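Long-range contacts in 2-aminomuconate 6-semialdehyde dehydrogenase (Burkholderia cenocepacia, PDB 4U3W), which probably catalyses the NAD(P)-dependent oxidation of 2-aminomuconate 6-semialdehyde to 2-aminomuconate, as a member of the aldehyde dehydrogenase family: residues 158-163 with 489-494; 166-171 with 191-196. One frame throughout, in Å; residues are numbered along the deposited sequence.

Contact 1. Residues 158-163 with 489-494; sequences VTRKPL and HSLDFY. With MG (magnesium ion), chain E.
Arg-160, midway along strand 153-169, and Leu-163, at a break in it, face the last turn of helix 487-493, and the backbones draw together from 7.7 Å between the CA atoms of Arg-160 and Asp-492 to 6.0 Å between those of Leu-163 and Tyr-494. The packing is strand against helix end, in the aldehyde dehydrogenase fold, where the chain leaves the helix at Tyr-494 and returns as strand 495-503, antiparallel to 153-169. Arg-160 carries the polar half. Its chain runs extended from CG to NE and presents the guanidinium side-on to one carboxylate oxygen: NE lies 2.8 Å and NH2 2.9 Å from OD1 of Asp-492. The guanidinium and carboxylate planes are turned 53° apart, and the two hydrogen bonds of this salt bridge are far from straight, with N-H...O angles of 136° and 130°, as expected when two donors share one acceptor. Leu-491 CB sits 3.8 Å above the centre of the guanidinium, giving its charged group an apolar cover on one face. The other oxygen of Asp-492, OD2, is held by Arg-488 of a second subunit, so each carboxylate oxygen has an arginine partner, which probably stabilises the negative charge and ties this helix into the subunit interface. Leu-163 adds a close van der Waals contact, its CD1 3.3 Å from the carbonyl oxygen of Phe-493. At the helix end a magnesium ion binds the backbone oxygens of Asp-492 and Ser-495, and one of its two water ligands also donates a 2.7 Å hydrogen bond to Phe-493 O.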
loop_
_atom_site.group_PDB
_atom_site.type_symbol
_atom_site.label_atom_id
_atom_site.label_comp_id
_atom_site.label_asym_id
_atom_site.label_seq_id
_atom_site.Cartn_x
_atom_site.Cartn_y
_atom_site.Cartn_z
ATOM N N VAL A 158 8.074 -10.284 -2.527
ATOM C CA VAL A 158 7.818 -10.851 -1.221
ATOM C C VAL A 158 6.685 -11.859 -1.247
ATOM O O VAL A 158 5.573 -11.505 -1.593
ATOM C CB VAL A 158 7.495 -9.756 -0.191
ATOM C CG1 VAL A 158 7.247 -10.427 1.189
ATOM C CG2 VAL A 158 8.670 -8.803 -0.129
ATOM N N THR A 159 6.993 -13.134 -0.959
ATOM C CA THR A 159 5.996 -14.201 -0.948
ATOM C C THR A 159 5.584 -14.519 0.496
ATOM O O THR A 159 6.284 -14.163 1.442
ATOM C CB THR A 159 6.516 -15.497 -1.595
ATOM O OG1 THR A 159 7.537 -16.086 -0.759
ATOM C CG2 THR A 159 7.084 -15.212 -2.991
ATOM N N ARG A 160 4.427 -15.159 0.669
ATOM C CA ARG A 160 3.933 -15.568 2.000
ATOM C C ARG A 160 3.630 -17.038 1.869
ATOM O O ARG A 160 3.114 -17.480 0.825
ATOM C CB ARG A 160 2.685 -14.785 2.401
ATOM C CG ARG A 160 2.896 -13.285 2.686
ATOM C CD ARG A 160 1.639 -12.779 3.424
ATOM N NE ARG A 160 1.573 -11.339 3.658
ATOM C CZ ARG A 160 0.672 -10.527 3.084
ATOM N NH1 ARG A 160 -0.229 -11.021 2.240
ATOM N NH2 ARG A 160 0.664 -9.215 3.340
ATOM N N LYS A 161 4.029 -17.828 2.861
ATOM C CA LYS A 161 3.609 -19.197 2.903
ATOM C C LYS A 161 3.103 -19.398 4.361
ATOM O O LYS A 161 3.391 -18.569 5.234
ATOM C CB LYS A 161 4.773 -20.182 2.499
ATOM C CG LYS A 161 6.052 -20.097 3.346
ATOM C CD LYS A 161 7.145 -21.245 3.035
ATOM C CE LYS A 161 7.821 -21.011 1.682
ATOM N NZ LYS A 161 8.504 -19.690 1.621
ATOM N N PRO A 162 2.368 -20.472 4.625
ATOM C CA PRO A 162 1.918 -20.656 6.013
ATOM C C PRO A 162 3.103 -20.745 7.006
ATOM O O PRO A 162 4.149 -21.295 6.585
ATOM C CB PRO A 162 1.197 -22.007 5.965
ATOM C CG PRO A 162 1.001 -22.361 4.519
ATOM C CD PRO A 162 2.023 -21.616 3.749
ATOM N N LEU A 163 2.959 -20.261 8.256
ATOM C CA LEU A 163 3.884 -20.658 9.359
ATOM C C LEU A 163 3.961 -22.177 9.534
ATOM O O LEU A 163 5.043 -22.752 9.735
ATOM C CB LEU A 163 3.460 -20.047 10.692
ATOM C CG LEU A 163 3.581 -18.549 10.957
ATOM C CD1 LEU A 163 3.067 -18.183 12.357
ATOM C CD2 LEU A 163 5.046 -18.196 10.856
ATOM N N HIS A 489 -2.174 -7.226 9.064
ATOM C CA HIS A 489 -1.473 -7.671 10.277
ATOM C C HIS A 489 -1.710 -9.189 10.548
ATOM O O HIS A 489 -0.782 -9.929 10.982
ATOM C CB HIS A 489 -1.894 -6.786 11.465
ATOM C CG HIS A 489 -1.584 -5.334 11.243
ATOM N ND1 HIS A 489 -0.313 -4.811 11.391
ATOM C CD2 HIS A 489 -2.356 -4.315 10.779
ATOM C CE1 HIS A 489 -0.330 -3.519 11.084
ATOM N NE2 HIS A 489 -1.558 -3.191 10.716
ATOM N N SER A 490 -2.936 -9.648 10.273
ATOM C CA SER A 490 -3.252 -11.079 10.364
ATOM C C SER A 490 -2.615 -11.836 9.181
ATOM O O SER A 490 -2.016 -12.911 9.351
ATOM C CB SER A 490 -4.766 -11.293 10.436
ATOM O OG SER A 490 -5.283 -10.858 11.695
ATOM N N LEU A 491 -2.707 -11.258 7.992
ATOM C CA LEU A 491 -2.075 -11.842 6.822
ATOM C C LEU A 491 -0.563 -12.112 7.089
ATOM O O LEU A 491 -0.044 -13.186 6.743
ATOM C CB LEU A 491 -2.211 -10.897 5.626
ATOM C CG LEU A 491 -3.639 -10.664 5.068
ATOM C CD1 LEU A 491 -3.608 -9.937 3.689
ATOM C CD2 LEU A 491 -4.577 -11.888 5.056
ATOM N N ASP A 492 0.123 -11.124 7.676
ATOM C CA ASP A 492 1.553 -11.233 7.931
ATOM C C ASP A 492 1.831 -12.134 9.135
ATOM O O ASP A 492 2.780 -12.925 9.081
ATOM C CB ASP A 492 2.205 -9.862 8.172
ATOM C CG ASP A 492 2.322 -9.046 6.900
ATOM O OD1 ASP A 492 2.204 -9.626 5.785
ATOM O OD2 ASP A 492 2.546 -7.833 7.036
ATOM N N PHE A 493 1.008 -12.059 10.188
ATOM C CA PHE A 493 1.335 -12.868 11.353
ATOM C C PHE A 493 1.234 -14.369 11.058
ATOM O O PHE A 493 2.102 -15.143 11.459
ATOM C CB PHE A 493 0.453 -12.597 12.556
ATOM C CG PHE A 493 0.763 -13.519 13.685
ATOM C CD1 PHE A 493 1.923 -13.328 14.431
ATOM C CD2 PHE A 493 -0.054 -14.621 13.979
ATOM C CE1 PHE A 493 2.266 -14.213 15.492
ATOM C CE2 PHE A 493 0.274 -15.516 15.022
ATOM C CZ PHE A 493 1.432 -15.306 15.788
ATOM N N TYR A 494 0.148 -14.775 10.423
ATOM C CA TYR A 494 -0.095 -16.183 10.179
ATOM C C TYR A 494 0.668 -16.739 8.956
ATOM O O TYR A 494 0.344 -17.847 8.498
ATOM C CB TYR A 494 -1.597 -16.430 10.020
ATOM C CG TYR A 494 -2.354 -16.176 11.321
ATOM C CD1 TYR A 494 -2.414 -17.155 12.332
ATOM C CD2 TYR A 494 -2.987 -14.952 11.548
ATOM C CE1 TYR A 494 -3.088 -16.911 13.532
ATOM C CE2 TYR A 494 -3.669 -14.695 12.730
ATOM C CZ TYR A 494 -3.730 -15.666 13.715
ATOM O OH TYR A 494 -4.398 -15.391 14.876
HETATM MG MG MG E . 4.880 -13.771 9.573
HETATM O O HOH W 1 4.650 -14.259 11.780
HETATM O O HOH W 2 7.279 -14.037 8.798
#

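Contact 2. Residues 166-171 with 191-196; sequences IGIISP and NCVVAK
Ile-166 to Ser-170 and Cys-192 to Lys-196 are zipped together by five backbone hydrogen bonds in parallel register. Ile-166 N donates to Cys-192 O and Ile-168 N to Val-194 O, while Val-194 N and Lys-196 N return bonds to Ile-166 O and Ile-168 O. The Lys-196 N to Ile-168 O bond is short, 2.7 Å, and almost straight at 174°; the ladder ends with the longer bond from Ser-170 N to Lys-196 O, 3.2 Å, beyond the strand proper. Side chains meet mainly on the face bearing Ile-166, Ile-168, Val-193 and Ala-195. Ile-168, with CG1 beside its backbone N (chi1 -67°), stretches CD1 to 3.9 Å from Val-193 CG1, and its CB rests 4.0 Å from the CB of Ala-195. Ile-166 instead bends back over the side chain of Asn-191, its CG1 3.6 Å from Asn-191 CB. The amide of Asn-191 is fixed from outside, by Gly-164 N at OD1 and by the carbonyl oxygens of Ala-186 and Tyr-494 at ND2. The strands belong to a beta-alpha-beta crossover whose helix, 175-188, packs on this face through Phe-179 and Ala-186; strand 245-249 continues the sheet beyond 166-169, in keeping with the Rossmann-like cofactor domain of the family. On the other face the Lys-196 chain bends at chi3 and chi4 (both 83°) and sends NZ to Gly-227 O. A water donates to Ser-170 O, 2.7 Å away, and to Lys-196 O, 3.1 Å away. Lys-196 O therefore accepts from both Ser-170 N and this water, so where the pairing of the strands stops, a water carries the polar bonding on between the two segments.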
loop_
_atom_site.group_PDB
_atom_site.type_symbol
_atom_site.label_atom_id
_atom_site.label_comp_id
_atom_site.label_asym_id
_atom_site.label_seq_id
_atom_site.Cartn_x
_atom_site.Cartn_y
_atom_site.Cartn_z
ATOM N N ILE A 166 -0.557 -23.715 13.810
ATOM C CA ILE A 166 -0.822 -22.648 14.774
ATOM C C ILE A 166 -1.503 -23.237 15.997
ATOM O O ILE A 166 -2.506 -23.896 15.833
ATOM C CB ILE A 166 -1.763 -21.586 14.214
ATOM C CG1 ILE A 166 -1.262 -21.097 12.857
ATOM C CG2 ILE A 166 -1.922 -20.427 15.275
ATOM C CD1 ILE A 166 -0.064 -20.227 12.965
ATOM N N GLY A 167 -0.982 -22.970 17.195
ATOM C CA GLY A 167 -1.639 -23.380 18.415
ATOM C C GLY A 167 -2.500 -22.212 18.917
ATOM O O GLY A 167 -2.001 -21.095 19.028
ATOM N N ILE A 168 -3.777 -22.479 19.198
ATOM C CA ILE A 168 -4.762 -21.418 19.518
ATOM C C ILE A 168 -5.364 -21.712 20.885
ATOM O O ILE A 168 -5.982 -22.766 21.089
ATOM C CB ILE A 168 -5.882 -21.335 18.462
ATOM C CG1 ILE A 168 -5.313 -20.844 17.087
ATOM C CG2 ILE A 168 -7.027 -20.368 18.957
ATOM C CD1 ILE A 168 -6.338 -20.858 15.962
ATOM N N ILE A 169 -5.142 -20.819 21.839
ATOM C CA ILE A 169 -5.700 -21.003 23.158
ATOM C C ILE A 169 -6.707 -19.863 23.414
ATOM O O ILE A 169 -6.315 -18.701 23.432
ATOM C CB ILE A 169 -4.633 -21.002 24.196
ATOM C CG1 ILE A 169 -3.775 -22.293 24.024
ATOM C CG2 ILE A 169 -5.223 -21.063 25.589
ATOM C CD1 ILE A 169 -2.438 -22.178 24.592
ATOM N N SER A 170 -7.985 -20.174 23.547
ATOM C CA SER A 170 -8.964 -19.068 23.532
ATOM C C SER A 170 -9.726 -18.967 24.844
ATOM O O SER A 170 -9.804 -19.943 25.621
ATOM C CB SER A 170 -9.925 -19.201 22.316
ATOM O OG SER A 170 -10.724 -20.326 22.447
ATOM N N PRO A 171 -10.238 -17.752 25.139
ATOM C CA PRO A 171 -10.812 -17.449 26.448
ATOM C C PRO A 171 -12.297 -17.847 26.582
ATOM O O PRO A 171 -12.957 -18.206 25.600
ATOM C CB PRO A 171 -10.642 -15.913 26.547
ATOM C CG PRO A 171 -10.819 -15.457 25.113
ATOM C CD PRO A 171 -10.153 -16.529 24.274
ATOM N N ASN A 191 -2.448 -22.365 7.061
ATOM C CA ASN A 191 -1.939 -23.159 8.209
ATOM C C ASN A 191 -2.865 -24.281 8.607
ATOM O O ASN A 191 -4.076 -24.208 8.345
ATOM C CB ASN A 191 -1.745 -22.294 9.459
ATOM C CG ASN A 191 -0.860 -21.114 9.216
ATOM O OD1 ASN A 191 0.370 -21.251 9.193
ATOM N ND2 ASN A 191 -1.471 -19.916 9.041
ATOM N N CYS A 192 -2.329 -25.285 9.317
ATOM C CA CYS A 192 -3.182 -26.153 10.086
ATOM C C CYS A 192 -3.284 -25.623 11.526
ATOM O O CYS A 192 -2.465 -24.818 11.978
ATOM C CB CYS A 192 -2.635 -27.613 10.097
ATOM S SG CYS A 192 -2.614 -28.233 8.334
ATOM N N VAL A 193 -4.271 -26.109 12.264
ATOM C CA VAL A 193 -4.613 -25.529 13.566
ATOM C C VAL A 193 -4.777 -26.643 14.648
ATOM O O VAL A 193 -5.393 -27.660 14.380
ATOM C CB VAL A 193 -5.931 -24.710 13.430
ATOM C CG1 VAL A 193 -6.620 -24.507 14.758
ATOM C CG2 VAL A 193 -5.689 -23.356 12.679
ATOM N N VAL A 194 -4.265 -26.407 15.846
ATOM C CA VAL A 194 -4.575 -27.180 17.027
ATOM C C VAL A 194 -5.104 -26.170 18.039
ATOM O O VAL A 194 -4.370 -25.269 18.459
ATOM C CB VAL A 194 -3.348 -27.898 17.620
ATOM C CG1 VAL A 194 -3.737 -28.626 18.979
ATOM C CG2 VAL A 194 -2.794 -28.895 16.617
ATOM N N ALA A 195 -6.387 -26.301 18.373
ATOM C CA ALA A 195 -7.065 -25.268 19.120
ATOM C C ALA A 195 -7.649 -25.803 20.412
ATOM O O ALA A 195 -8.348 -26.803 20.413
ATOM C CB ALA A 195 -8.187 -24.648 18.280
ATOM N N LYS A 196 -7.409 -25.074 21.492
ATOM C CA LYS A 196 -7.908 -25.485 22.805
ATOM C C LYS A 196 -8.801 -24.399 23.393
ATOM O O LYS A 196 -8.296 -23.384 23.841
ATOM C CB LYS A 196 -6.787 -25.735 23.799
ATOM C CG LYS A 196 -7.432 -26.421 25.150
ATOM C CD LYS A 196 -6.718 -26.106 26.387
ATOM C CE LYS A 196 -7.051 -24.829 27.040
ATOM N NZ LYS A 196 -8.250 -24.861 27.917
HETATM O O HOH W 3 -8.267 -21.977 26.640
#

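The centres of contacts 1 and 2 are about 16 Å apart, and both contacts draw on the long strand 153-169, which runs through 158-162 in the first and 166-169 in the second. In chain order 158-163 and 166-171 come first, 191-196 follows after helix 175-188, and 489-494 arrives only near the C-terminus, so a local crossover sits within a much longer-range closure. The two also touch through side chains, Tyr-494 CD1 packing 3.9 Å from Ile-166 CD1. The same strand thus pairs with 192-196 in the sheet core at one end, while at its middle it meets helix 487-493, the last helix of the chain, beside the subunit interface.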